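Local coordinates for transcobalamin-1 (Homo sapiens, PDB 4KKI), which binds vitamin B12 with femtomolar affinity, recognises other corrinoids, and protects the vitamin from the acidic environment of the stomach, at residues 34-39 with 289-294; 50-55 with 72-77; 61-66 with 297-302; 98-103 with 154-159; 220-225 with 255-260. All blocks are in the same frame, centred on the assembly; numbering follows the deposited sequence.

Contact 1 (34-39 with 289-294)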
# COMPACT_ATOMS: atom_id res chain seq x y z
N ILE A 34 2.18 -4.79 -23.97
CA ILE A 34 3.53 -4.26 -24.05
C ILE A 34 3.70 -3.03 -23.15
O ILE A 34 4.79 -2.75 -22.65
CB ILE A 34 3.93 -3.93 -25.52
CG1 ILE A 34 5.40 -3.53 -25.62
CG2 ILE A 34 3.01 -2.85 -26.10
CD1 ILE A 34 6.36 -4.60 -25.14
N ARG A 35 2.61 -2.30 -22.93
CA ARG A 35 2.63 -1.12 -22.08
C ARG A 35 2.86 -1.47 -20.61
O ARG A 35 3.24 -0.60 -19.81
CB ARG A 35 1.34 -0.31 -22.23
CG ARG A 35 1.25 0.47 -23.53
CD ARG A 35 -0.06 1.24 -23.60
NE ARG A 35 -0.06 2.23 -24.67
CZ ARG A 35 0.28 3.51 -24.49
NH1 ARG A 35 0.65 3.94 -23.29
NH2 ARG A 35 0.26 4.35 -25.52
N LEU A 36 2.64 -2.73 -20.25
CA LEU A 36 2.85 -3.17 -18.88
C LEU A 36 4.28 -3.64 -18.63
O LEU A 36 4.65 -3.94 -17.49
CB LEU A 36 1.86 -4.29 -18.52
CG LEU A 36 0.39 -3.90 -18.61
CD1 LEU A 36 -0.49 -5.04 -18.12
CD2 LEU A 36 0.12 -2.64 -17.81
N LYS A 37 5.07 -3.70 -19.69
CA LYS A 37 6.47 -4.14 -19.60
C LYS A 37 7.33 -3.40 -18.56
O LYS A 37 8.09 -4.04 -17.84
CB LYS A 37 7.15 -4.11 -20.98
CG LYS A 37 7.82 -5.42 -21.38
CD LYS A 37 8.89 -5.85 -20.38
CE LYS A 37 9.64 -7.09 -20.85
NZ LYS A 37 10.49 -6.82 -22.05
N PRO A 38 7.22 -2.05 -18.49
CA PRO A 38 8.03 -1.36 -17.47
C PRO A 38 7.74 -1.85 -16.06
O PRO A 38 8.65 -1.92 -15.24
CB PRO A 38 7.59 0.10 -17.63
CG PRO A 38 7.23 0.21 -19.06
CD PRO A 38 6.54 -1.09 -19.38
N LEU A 39 6.48 -2.19 -15.79
CA LEU A 39 6.11 -2.74 -14.49
C LEU A 39 6.82 -4.06 -14.27
O LEU A 39 7.38 -4.31 -13.21
CB LEU A 39 4.60 -2.95 -14.40
CG LEU A 39 3.69 -1.73 -14.60
CD1 LEU A 39 2.24 -2.12 -14.36
CD2 LEU A 39 4.11 -0.59 -13.69
N GLN A 289 1.58 -2.90 -6.71
CA GLN A 289 0.23 -2.57 -6.27
C GLN A 289 -0.70 -2.18 -7.41
O GLN A 289 -1.92 -2.35 -7.31
CB GLN A 289 0.25 -1.48 -5.20
CG GLN A 289 0.87 -1.93 -3.90
CD GLN A 289 0.79 -0.87 -2.82
OE1 GLN A 289 0.85 -1.18 -1.62
NE2 GLN A 289 0.65 0.39 -3.22
N VAL A 290 -0.14 -1.66 -8.49
CA VAL A 290 -0.96 -1.17 -9.60
C VAL A 290 -1.30 -2.27 -10.62
O VAL A 290 -2.34 -2.22 -11.27
CB VAL A 290 -0.29 0.03 -10.32
CG1 VAL A 290 0.86 -0.43 -11.21
CG2 VAL A 290 -1.32 0.80 -11.14
N LEU A 291 -0.43 -3.27 -10.72
CA LEU A 291 -0.54 -4.31 -11.75
C LEU A 291 -1.86 -5.11 -11.82
O LEU A 291 -2.42 -5.24 -12.91
CB LEU A 291 0.67 -5.25 -11.71
CG LEU A 291 0.66 -6.39 -12.73
CD1 LEU A 291 0.73 -5.83 -14.15
CD2 LEU A 291 1.81 -7.37 -12.47
N PRO A 292 -2.34 -5.66 -10.68
CA PRO A 292 -3.53 -6.53 -10.76
C PRO A 292 -4.74 -5.87 -11.42
O PRO A 292 -5.37 -6.48 -12.29
CB PRO A 292 -3.83 -6.83 -9.30
CG PRO A 292 -2.51 -6.75 -8.62
CD PRO A 292 -1.80 -5.62 -9.31
N ALA A 293 -5.06 -4.64 -11.02
CA ALA A 293 -6.21 -3.93 -11.55
C ALA A 293 -6.10 -3.71 -13.06
O ALA A 293 -7.09 -3.81 -13.78
CB ALA A 293 -6.39 -2.60 -10.83
N LEU A 294 -4.89 -3.44 -13.53
CA LEU A 294 -4.67 -3.19 -14.96
C LEU A 294 -4.95 -4.44 -15.79
O LEU A 294 -5.12 -4.36 -17.01
CB LEU A 294 -3.24 -2.70 -15.21
CG LEU A 294 -2.80 -1.49 -14.39
CD1 LEU A 294 -1.36 -1.13 -14.70
CD2 LEU A 294 -3.72 -0.31 -14.65

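Contact 2 (50-55 with 72-77)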
# COMPACT_ATOMS: atom_id res chain seq x y z
N ARG A 50 18.14 -6.13 -1.76
CA ARG A 50 17.90 -6.93 -0.57
C ARG A 50 17.02 -6.18 0.44
O ARG A 50 16.46 -6.79 1.36
CB ARG A 50 19.23 -7.33 0.08
CG ARG A 50 19.23 -8.70 0.72
CD ARG A 50 20.64 -9.13 1.10
NE ARG A 50 20.69 -10.53 1.52
CZ ARG A 50 20.86 -11.55 0.69
NH1 ARG A 50 20.90 -12.79 1.16
NH2 ARG A 50 21.00 -11.34 -0.62
N GLY A 51 16.91 -4.87 0.26
CA GLY A 51 16.13 -4.04 1.16
C GLY A 51 14.65 -4.01 0.82
O GLY A 51 13.83 -3.64 1.65
N THR A 52 14.32 -4.40 -0.41
CA THR A 52 12.93 -4.37 -0.84
C THR A 52 12.28 -5.76 -0.72
O THR A 52 12.96 -6.78 -0.79
CB THR A 52 12.77 -3.83 -2.28
OG1 THR A 52 11.41 -3.43 -2.49
CG2 THR A 52 13.15 -4.89 -3.30
N SER A 53 10.97 -5.77 -0.54
CA SER A 53 10.23 -7.01 -0.35
C SER A 53 9.98 -7.72 -1.67
O SER A 53 9.86 -7.09 -2.72
CB SER A 53 8.90 -6.73 0.35
OG SER A 53 8.13 -7.91 0.48
N ALA A 54 9.91 -9.05 -1.61
CA ALA A 54 9.53 -9.85 -2.77
C ALA A 54 8.12 -10.39 -2.58
O ALA A 54 7.53 -10.96 -3.49
CB ALA A 54 10.51 -10.99 -2.98
N VAL A 55 7.58 -10.20 -1.37
CA VAL A 55 6.25 -10.70 -1.04
C VAL A 55 5.16 -10.00 -1.86
O VAL A 55 4.35 -10.66 -2.51
CB VAL A 55 5.95 -10.51 0.46
CG1 VAL A 55 4.52 -10.92 0.77
CG2 VAL A 55 6.94 -11.31 1.30
N MET A 72 10.28 -15.57 -6.89
CA MET A 72 9.66 -16.59 -6.05
C MET A 72 10.65 -17.14 -5.03
O MET A 72 10.32 -17.29 -3.85
CB MET A 72 9.11 -17.72 -6.92
CG MET A 72 8.57 -18.89 -6.13
SD MET A 72 7.08 -18.46 -5.23
CE MET A 72 5.99 -18.03 -6.58
N GLN A 73 11.87 -17.42 -5.48
CA GLN A 73 12.93 -17.91 -4.61
C GLN A 73 13.31 -16.87 -3.57
O GLN A 73 13.56 -17.20 -2.41
CB GLN A 73 14.16 -18.30 -5.42
CG GLN A 73 13.95 -19.50 -6.32
CD GLN A 73 15.07 -19.69 -7.33
OE1 GLN A 73 15.03 -20.61 -8.15
NE2 GLN A 73 16.07 -18.81 -7.29
N LYS A 74 13.36 -15.61 -3.99
CA LYS A 74 13.68 -14.52 -3.08
C LYS A 74 12.63 -14.42 -1.98
O LYS A 74 12.96 -14.22 -0.81
CB LYS A 74 13.79 -13.19 -3.82
CG LYS A 74 14.14 -12.02 -2.92
CD LYS A 74 14.16 -10.70 -3.67
CE LYS A 74 14.45 -9.54 -2.73
NZ LYS A 74 14.29 -8.22 -3.40
N MET A 75 11.36 -14.55 -2.36
CA MET A 75 10.27 -14.40 -1.41
C MET A 75 10.29 -15.50 -0.36
O MET A 75 10.11 -15.24 0.83
CB MET A 75 8.91 -14.37 -2.11
CG MET A 75 7.75 -14.16 -1.14
SD MET A 75 6.13 -14.51 -1.84
CE MET A 75 6.28 -16.26 -2.19
N ILE A 76 10.50 -16.73 -0.81
CA ILE A 76 10.55 -17.88 0.09
C ILE A 76 11.68 -17.71 1.10
O ILE A 76 11.51 -17.97 2.29
CB ILE A 76 10.74 -19.20 -0.68
CG1 ILE A 76 9.55 -19.44 -1.61
CG2 ILE A 76 10.91 -20.37 0.28
CD1 ILE A 76 8.22 -19.53 -0.89
N GLN A 77 12.83 -17.25 0.62
CA GLN A 77 13.98 -16.98 1.47
C GLN A 77 13.64 -15.93 2.52
O GLN A 77 13.99 -16.08 3.69
CB GLN A 77 15.17 -16.53 0.63
CG GLN A 77 16.43 -16.23 1.43
CD GLN A 77 17.56 -15.71 0.57
OE1 GLN A 77 17.42 -15.57 -0.65
NE2 GLN A 77 18.70 -15.42 1.19
O HOH W 1 11.77 -7.98 -4.64

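Contact 3 (61-66 with 297-302)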
# COMPACT_ATOMS: atom_id res chain seq x y z
N LEU A 61 2.26 -10.58 -9.14
CA LEU A 61 2.47 -11.38 -10.35
C LEU A 61 1.58 -12.61 -10.41
O LEU A 61 0.97 -12.89 -11.45
CB LEU A 61 3.95 -11.78 -10.45
CG LEU A 61 4.90 -10.61 -10.70
CD1 LEU A 61 6.34 -11.02 -10.50
CD2 LEU A 61 4.68 -10.05 -12.10
N LYS A 62 1.50 -13.35 -9.31
CA LYS A 62 0.70 -14.58 -9.28
C LYS A 62 -0.78 -14.26 -9.48
O LYS A 62 -1.52 -15.06 -10.05
CB LYS A 62 0.92 -15.33 -7.96
CG LYS A 62 2.35 -15.81 -7.76
CD LYS A 62 2.42 -17.31 -7.48
CE LYS A 62 1.78 -17.66 -6.15
NZ LYS A 62 1.87 -19.12 -5.87
N LEU A 63 -1.18 -13.07 -9.04
CA LEU A 63 -2.56 -12.63 -9.15
C LEU A 63 -2.99 -12.44 -10.61
O LEU A 63 -4.16 -12.60 -10.95
CB LEU A 63 -2.74 -11.33 -8.37
CG LEU A 63 -4.16 -11.01 -7.90
CD1 LEU A 63 -4.76 -12.21 -7.18
CD2 LEU A 63 -4.11 -9.80 -6.99
N VAL A 64 -2.04 -12.10 -11.47
CA VAL A 64 -2.32 -11.94 -12.90
C VAL A 64 -1.80 -13.12 -13.72
O VAL A 64 -1.63 -13.02 -14.93
CB VAL A 64 -1.76 -10.60 -13.44
CG1 VAL A 64 -2.35 -9.43 -12.67
CG2 VAL A 64 -0.24 -10.58 -13.35
N GLY A 65 -1.56 -14.24 -13.04
CA GLY A 65 -1.15 -15.46 -13.71
C GLY A 65 0.27 -15.40 -14.24
O GLY A 65 0.57 -15.89 -15.32
N ILE A 66 1.14 -14.77 -13.46
CA ILE A 66 2.55 -14.68 -13.84
C ILE A 66 3.43 -15.26 -12.75
O ILE A 66 3.34 -14.88 -11.58
CB ILE A 66 2.97 -13.24 -14.12
CG1 ILE A 66 2.22 -12.67 -15.32
CG2 ILE A 66 4.47 -13.17 -14.36
CD1 ILE A 66 2.60 -11.25 -15.66
N LYS A 297 -7.89 -7.67 -12.36
CA LYS A 297 -7.83 -8.55 -11.20
C LYS A 297 -7.87 -7.75 -9.91
O LYS A 297 -7.42 -6.61 -9.86
CB LYS A 297 -6.56 -9.40 -11.25
CG LYS A 297 -6.50 -10.37 -12.42
CD LYS A 297 -7.49 -11.51 -12.24
CE LYS A 297 -7.42 -12.50 -13.39
NZ LYS A 297 -8.41 -13.60 -13.24
N THR A 298 -8.42 -8.36 -8.86
CA THR A 298 -8.39 -7.78 -7.52
C THR A 298 -7.90 -8.83 -6.53
O THR A 298 -7.73 -10.00 -6.89
CB THR A 298 -9.77 -7.30 -7.06
OG1 THR A 298 -10.55 -8.41 -6.60
CG2 THR A 298 -10.51 -6.59 -8.19
N PHE A 299 -7.69 -8.42 -5.29
CA PHE A 299 -7.28 -9.35 -4.24
C PHE A 299 -8.34 -10.42 -3.97
O PHE A 299 -8.04 -11.46 -3.37
CB PHE A 299 -6.95 -8.61 -2.94
CG PHE A 299 -5.60 -7.93 -2.96
CD1 PHE A 299 -4.74 -8.09 -4.03
CD2 PHE A 299 -5.20 -7.14 -1.89
CE1 PHE A 299 -3.50 -7.48 -4.04
CE2 PHE A 299 -3.96 -6.53 -1.89
CZ PHE A 299 -3.11 -6.69 -2.97
N LEU A 300 -9.57 -10.19 -4.42
CA LEU A 300 -10.65 -11.15 -4.20
C LEU A 300 -10.61 -12.32 -5.18
O LEU A 300 -11.37 -13.27 -5.04
CB LEU A 300 -12.01 -10.46 -4.26
CG LEU A 300 -12.25 -9.39 -3.19
CD1 LEU A 300 -13.67 -8.86 -3.30
CD2 LEU A 300 -11.98 -9.94 -1.80
N ASP A 301 -9.72 -12.24 -6.16
CA ASP A 301 -9.56 -13.32 -7.13
C ASP A 301 -8.64 -14.41 -6.58
O ASP A 301 -8.34 -15.39 -7.27
CB ASP A 301 -9.02 -12.78 -8.45
CG ASP A 301 -10.02 -11.89 -9.15
OD1 ASP A 301 -11.23 -12.14 -9.00
OD2 ASP A 301 -9.59 -10.94 -9.84
N ILE A 302 -8.20 -14.24 -5.34
CA ILE A 302 -7.39 -15.24 -4.67
C ILE A 302 -8.24 -16.45 -4.27
O ILE A 302 -9.07 -16.38 -3.36
CB ILE A 302 -6.71 -14.65 -3.42
CG1 ILE A 302 -5.68 -13.59 -3.83
CG2 ILE A 302 -6.03 -15.75 -2.61
CD1 ILE A 302 -5.03 -12.87 -2.67

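Contact 4 (98-103 with 154-159)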
# COMPACT_ATOMS: atom_id res chain seq x y z
N ILE A 98 2.11 -12.02 3.38
CA ILE A 98 2.81 -13.29 3.23
C ILE A 98 1.81 -14.41 2.95
O ILE A 98 1.99 -15.20 2.02
CB ILE A 98 3.64 -13.63 4.48
CG1 ILE A 98 4.86 -12.72 4.56
CG2 ILE A 98 4.08 -15.09 4.46
CD1 ILE A 98 5.71 -12.95 5.78
N ILE A 99 0.75 -14.45 3.75
CA ILE A 99 -0.29 -15.45 3.59
C ILE A 99 -0.97 -15.31 2.22
O ILE A 99 -1.21 -16.31 1.54
CB ILE A 99 -1.34 -15.35 4.72
CG1 ILE A 99 -0.67 -15.62 6.07
CG2 ILE A 99 -2.48 -16.33 4.47
CD1 ILE A 99 -1.59 -15.49 7.26
N LEU A 100 -1.25 -14.08 1.82
CA LEU A 100 -1.89 -13.83 0.53
C LEU A 100 -1.00 -14.28 -0.62
O LEU A 100 -1.45 -14.96 -1.53
CB LEU A 100 -2.25 -12.35 0.37
CG LEU A 100 -3.32 -11.79 1.31
CD1 LEU A 100 -3.45 -10.28 1.12
CD2 LEU A 100 -4.66 -12.48 1.11
N ALA A 101 0.27 -13.90 -0.55
CA ALA A 101 1.24 -14.28 -1.59
C ALA A 101 1.42 -15.79 -1.68
O ALA A 101 1.58 -16.34 -2.77
CB ALA A 101 2.57 -13.60 -1.34
N LEU A 102 1.41 -16.47 -0.54
CA LEU A 102 1.62 -17.92 -0.52
C LEU A 102 0.38 -18.70 -0.95
O LEU A 102 0.47 -19.86 -1.33
CB LEU A 102 2.06 -18.38 0.88
CG LEU A 102 3.49 -18.07 1.31
CD1 LEU A 102 3.69 -18.41 2.78
CD2 LEU A 102 4.50 -18.82 0.45
N GLY A 103 -0.78 -18.05 -0.91
CA GLY A 103 -2.02 -18.74 -1.17
C GLY A 103 -2.90 -18.15 -2.26
O GLY A 103 -4.12 -18.32 -2.22
N LEU A 154 -7.56 -13.15 6.60
CA LEU A 154 -8.29 -14.06 7.49
C LEU A 154 -9.59 -14.52 6.85
O LEU A 154 -10.00 -15.68 7.02
CB LEU A 154 -8.57 -13.39 8.83
CG LEU A 154 -7.36 -13.11 9.72
CD1 LEU A 154 -7.76 -12.27 10.93
CD2 LEU A 154 -6.72 -14.41 10.16
N CYS A 155 -10.24 -13.62 6.12
CA CYS A 155 -11.49 -13.93 5.43
C CYS A 155 -11.28 -14.90 4.26
O CYS A 155 -12.02 -15.87 4.12
CB CYS A 155 -12.15 -12.65 4.94
SG CYS A 155 -13.56 -12.91 3.85
N LEU A 156 -10.29 -14.61 3.43
CA LEU A 156 -10.01 -15.43 2.25
C LEU A 156 -9.53 -16.84 2.59
O LEU A 156 -9.69 -17.77 1.80
CB LEU A 156 -8.96 -14.75 1.37
CG LEU A 156 -9.42 -13.54 0.56
CD1 LEU A 156 -8.23 -12.85 -0.10
CD2 LEU A 156 -10.44 -13.97 -0.49
N PHE A 157 -8.94 -17.01 3.77
CA PHE A 157 -8.35 -18.30 4.14
C PHE A 157 -9.03 -18.93 5.35
O PHE A 157 -8.43 -19.75 6.05
CB PHE A 157 -6.84 -18.16 4.35
CG PHE A 157 -6.10 -17.79 3.10
CD1 PHE A 157 -5.97 -16.47 2.72
CD2 PHE A 157 -5.54 -18.77 2.29
CE1 PHE A 157 -5.30 -16.12 1.56
CE2 PHE A 157 -4.86 -18.43 1.14
CZ PHE A 157 -4.75 -17.10 0.77
N ASN A 158 -10.29 -18.55 5.58
CA ASN A 158 -11.11 -19.14 6.62
C ASN A 158 -10.50 -19.08 8.01
O ASN A 158 -10.61 -20.02 8.80
CB ASN A 158 -11.46 -20.59 6.27
CG ASN A 158 -12.28 -20.71 5.00
OD1 ASN A 158 -11.82 -21.25 4.00
ND2 ASN A 158 -13.50 -20.19 5.04
N GLY A 159 -9.83 -17.97 8.31
CA GLY A 159 -9.27 -17.75 9.63
C GLY A 159 -10.36 -17.30 10.58
O GLY A 159 -11.43 -16.88 10.15

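Contact 5 (220-225 with 255-260)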
# COMPACT_ATOMS: atom_id res chain seq x y z
N TYR A 220 -21.19 0.57 5.27
CA TYR A 220 -19.79 0.98 5.39
C TYR A 220 -19.14 1.04 4.02
O TYR A 220 -18.46 2.01 3.68
CB TYR A 220 -19.00 0.01 6.27
CG TYR A 220 -19.32 0.04 7.74
CD1 TYR A 220 -20.31 0.89 8.24
CD2 TYR A 220 -18.64 -0.77 8.64
CE1 TYR A 220 -20.60 0.92 9.59
CE2 TYR A 220 -18.92 -0.75 9.99
CZ TYR A 220 -19.91 0.10 10.46
OH TYR A 220 -20.19 0.12 11.81
N THR A 221 -19.35 -0.01 3.23
CA THR A 221 -18.79 -0.09 1.88
C THR A 221 -19.32 1.03 0.99
O THR A 221 -18.57 1.66 0.25
CB THR A 221 -19.09 -1.45 1.22
OG1 THR A 221 -18.61 -2.51 2.06
CG2 THR A 221 -18.41 -1.54 -0.14
N LYS A 222 -20.63 1.26 1.07
CA LYS A 222 -21.27 2.33 0.32
C LYS A 222 -20.63 3.69 0.60
O LYS A 222 -20.33 4.45 -0.32
CB LYS A 222 -22.77 2.38 0.64
CG LYS A 222 -23.53 3.46 -0.11
CD LYS A 222 -25.02 3.36 0.16
CE LYS A 222 -25.79 4.48 -0.53
NZ LYS A 222 -25.41 5.83 -0.01
N SER A 223 -20.43 3.99 1.89
CA SER A 223 -19.82 5.24 2.30
C SER A 223 -18.37 5.35 1.84
O SER A 223 -17.93 6.41 1.37
CB SER A 223 -19.91 5.39 3.83
OG SER A 223 -19.23 6.56 4.27
N LEU A 224 -17.62 4.26 1.97
CA LEU A 224 -16.22 4.24 1.55
C LEU A 224 -16.05 4.43 0.05
O LEU A 224 -15.12 5.11 -0.39
CB LEU A 224 -15.54 2.94 2.00
CG LEU A 224 -15.30 2.81 3.51
CD1 LEU A 224 -14.71 1.45 3.86
CD2 LEU A 224 -14.39 3.94 3.99
N VAL A 225 -16.95 3.85 -0.74
CA VAL A 225 -16.93 4.01 -2.19
C VAL A 225 -17.15 5.47 -2.58
O VAL A 225 -16.45 6.01 -3.45
CB VAL A 225 -17.98 3.12 -2.88
CG1 VAL A 225 -18.17 3.52 -4.34
CG2 VAL A 225 -17.59 1.66 -2.77
N SER A 255 -19.53 -2.37 -7.64
CA SER A 255 -20.37 -1.73 -8.65
C SER A 255 -21.79 -1.48 -8.15
O SER A 255 -22.58 -0.83 -8.80
CB SER A 255 -20.42 -2.56 -9.92
OG SER A 255 -19.43 -3.57 -9.90
N ASP A 256 -22.10 -2.02 -6.98
CA ASP A 256 -23.41 -1.85 -6.36
C ASP A 256 -23.64 -0.41 -5.93
O ASP A 256 -24.78 0.02 -5.76
CB ASP A 256 -23.52 -2.74 -5.13
CG ASP A 256 -23.72 -4.20 -5.48
OD1 ASP A 256 -23.71 -4.54 -6.69
OD2 ASP A 256 -23.88 -5.00 -4.55
N TYR A 257 -22.56 0.34 -5.76
CA TYR A 257 -22.65 1.63 -5.09
C TYR A 257 -22.29 2.81 -5.98
O TYR A 257 -22.07 3.92 -5.48
CB TYR A 257 -21.77 1.61 -3.84
CG TYR A 257 -21.95 0.37 -3.00
CD1 TYR A 257 -23.00 0.26 -2.09
CD2 TYR A 257 -21.07 -0.70 -3.11
CE1 TYR A 257 -23.16 -0.87 -1.32
CE2 TYR A 257 -21.23 -1.84 -2.34
CZ TYR A 257 -22.28 -1.92 -1.45
OH TYR A 257 -22.44 -3.05 -0.69
N TYR A 258 -22.29 2.59 -7.28
CA TYR A 258 -22.06 3.68 -8.21
C TYR A 258 -22.57 3.36 -9.61
O TYR A 258 -22.68 2.21 -10.00
CB TYR A 258 -20.58 4.08 -8.23
CG TYR A 258 -19.65 3.06 -8.82
CD1 TYR A 258 -19.04 2.10 -8.04
CD2 TYR A 258 -19.36 3.08 -10.17
CE1 TYR A 258 -18.19 1.17 -8.58
CE2 TYR A 258 -18.51 2.16 -10.73
CZ TYR A 258 -17.92 1.21 -9.93
OH TYR A 258 -17.08 0.29 -10.49
N ASN A 259 -22.88 4.41 -10.36
CA ASN A 259 -23.38 4.27 -11.72
C ASN A 259 -22.24 4.36 -12.72
O ASN A 259 -21.10 4.66 -12.34
CB ASN A 259 -24.42 5.35 -12.02
CG ASN A 259 -25.39 5.57 -10.87
OD1 ASN A 259 -26.38 4.85 -10.74
ND2 ASN A 259 -25.11 6.56 -10.04
N GLU A 260 -22.53 4.13 -13.99
CA GLU A 260 -21.52 4.20 -15.04
C GLU A 260 -20.97 5.62 -15.20
O GLU A 260 -19.82 5.80 -15.62
CB GLU A 260 -22.08 3.71 -16.38
CG GLU A 260 -23.21 4.57 -16.94
CD GLU A 260 -23.33 4.45 -18.45
OE1 GLU A 260 -24.32 4.98 -19.01
OE2 GLU A 260 -22.43 3.85 -19.08

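Contact 1 (34-39 with 289-294)
Early and late helices of the alpha6-alpha6 barrel of the N-terminal domain meet here, consistent with closure of the ring: Leu36, in the 3-10 turn leading into helix 37-45, and Leu39 of that helix pack on Val290, Leu291 and Leu294 of helix 284-294. Every side chain that touches is an aliphatic one and is buried. Leu39 does most of the joining through one methyl. Its CD1 sits 3.7 Å from Leu294 CD1. The same Leu39 CD1 is 3.8 Å from Val290 CG1 and also touches Leu291 CD1, so three residues of one helical turn meet at a single methyl. Leu39 lies across both Val290 and Leu294 at about a right angle. Leu36 brings CD2 to 3.8 Å from Leu294 CD1, and its other methyl reaches Leu291. The helix 289-294 is kinked where Pro292, lacking an N-H, and Ala293 make no bond to the preceding turn. In this all-helical barrel the same helix also lines the vitamin pocket: Gln289, which takes no part in this packing, donates through NE2 to O63 of cyanocobalamin. Leu291 enters with CG anti to its amide nitrogen (chi1 179°), which brings CD1 to Leu36 and Leu39. Phe281 touches both Leu39 and Val290, and Ile276 of helix 265-277 touches Leu39 and Leu294.

Contact 2 (50-55 with 72-77)
The loop 50-55 runs past one flank of helix 69-85 and comes closest at Ala54, where Ala54 CA lies 4.8 Å from Met75 CA. Such a short separation is possible because only a methyl group intervenes: Ala54 CB rests 3.8 Å from Met75 CB and 3.7 Å from Lys74 CD. Lys74 is stretched out along the loop, CG anti to the amide nitrogen (chi1 -179°) and every later torsion also near 180°, which carries the ammonium group past Ala54 to the backbone of the loop. There Lys74 NZ makes a weak bond to Thr52 O at 3.3 Å and gives a hydrogen bond of 2.8 Å to water 1, which itself donates to Ser53 O; NZ also bonds to Ser46 O, its strongest partner, and to Asn49 O. Ser53 OG makes a capping bond, accepting from Val55 N at 3.0 Å, where the chain turns into helix 55-63, the next helix of the barrel. A methionine in place of Lys74 would probably leave the carbonyls of Ser46 and Asn49 without their donor and the loop less firmly tied to the helix. Met75 crosses Val55 at about a right angle, Met75 CG 3.8 Å from Val55 CG2, and helix 92-102 touches both through Ala101.

Contact 3 (61-66 with 297-302)
This is a largely apolar contact between the C-terminal end of helix 55-63 and the loop that follows the last helix of the barrel, with Leu63 as the plug. Its branches divide the work. Leu63 CD2 comes 3.5 Å from Phe299 CD1, approaching at the edge of the ring and in its plane, and Leu63 CD1 lies 3.7 Å from Ile302 CG1; Leu63 crosses both partners at about a right angle. CG anti to the amide nitrogen (chi1 -156°) directs the two methyls into the bend of the loop, where Thr298 O lies 3.6 Å from Leu63 CD2. Just beyond, the helix ends in a Schellman motif with Gly65 as its C-prime residue, Ile66 N bonding to Leu61 O and Gly65 N to Lys62 O; Leu61 O takes Val64 N as well, from the opposite face of its plane. The loop is braced too: Thr298 OG1 takes Leu300 N in an ST turn, and Asp301 OD2 takes Thr298 N from above the carboxylate plane at 3.0 Å, with an N-H...O angle of 163°. Cutting Leu63 back to alanine is likely to open a gap between Phe299 and Ile302 and leave the ring edge with less to hold it. Lys297 lays its aliphatic chain against the helix end, Lys297 CG 3.6 Å from Leu63 O. Phe299 also touches Leu152 of helix 144-156, Met190 of helix 185-203 and Glu246 of helix 244-252.

Contact 4 (98-103 with 154-159)
Phe157, just past the end of helix 144-156, is a flat knob that enters a hollow formed by Ile99, Leu100 and Gly103 on helix 92-102 and its exit, both helices belonging to the alpha6-alpha6 barrel. With CG anti to the carbonyl carbon (chi1 -64°), the ring reaches Ile99 and Gly103. Ile99 CG2 lies over one face, 4.0 Å from the Phe157 ring centroid and 16° off the normal, a CH-pi contact; the two side chains run antiparallel alongside one another. The rim is filled from elsewhere: Leu100 CD2 meets Phe157 CE1 at the edge at 3.7 Å, and Gly103 O comes within 3.3 Å of Phe157 CZ. Gly103 is the floor of the hollow, since a CB there would strike Phe157 CE2. Leu100 also bumps Leu156, Leu100 CD2 3.8 Å from Leu156 CD1, the two crossing at about a right angle. The Cys155-Cys197 disulfide ties helix 144-156 to helix 185-203. With hydrocarbon on nearly every surface, cohesion across the contact comes from shape and dispersion, while the ring's slightly positive edge probably favours the carbonyl oxygen of Gly103.

Contact 5 (220-225 with 255-260)
Tyr257, in the loop after helix 244-252, lies against helix 213-229 of the alpha6-alpha6 barrel, away from the vitamin site. With CG anti to the carbonyl carbon (chi1 -46°) and chi2 at -82°, its ring stands beside the helix so that Thr221 and Lys222 meet it. One face has the backbone N of Lys222 above it, towards the rim, and the opposite face has Asp256 CB. Lys222 CB lies 3.5 Å from Tyr257 CD1; beyond it the lysine chain, with CG anti to the amide nitrogen, leads away to a salt bridge with Glu226. Thr221 crosses at about a right angle and brings its methyl, CG2, to 3.6 Å from Tyr257 CE2, while its OG1 bonds to Ile217 O. The phenol hydroxyl of Tyr257 is engaged by Lys199 of helix 185-203. Tyr258 OH bonds to Leu251 O and Glu24 N. Val225 CG1 touches both tyrosines, 4.1 Å from Tyr257 CB and 4.1 Å from Tyr258 CD1.

Overall arrangement
All five contacts belong to the N-terminal helical domain. Contacts 1 and 3 have centres about 12 Å apart and are joined directly: Pro292 O lies 2.8 Å from Lys297 N, a probable hydrogen bond, and Pro292 CB packs on Leu63 CD2 at 3.8 Å. Contacts 3 and 4 meet where Ile302 CD1 touches Leu100 CD2 at 3.8 Å. Contact 2 reaches contact 4 through Met75 SD on Ala101 CB at 3.7 Å. Gln289 of contact 1 hydrogen-bonds to cyanocobalamin, while the side chains of Val55, Phe299 and Leu100 in contacts 2, 3 and 4 are about 8 to 9 Å from it. Contact 5 touches none of the others; its centre is about 22 Å from that of contact 3 and about 35 Å from that of contact 2.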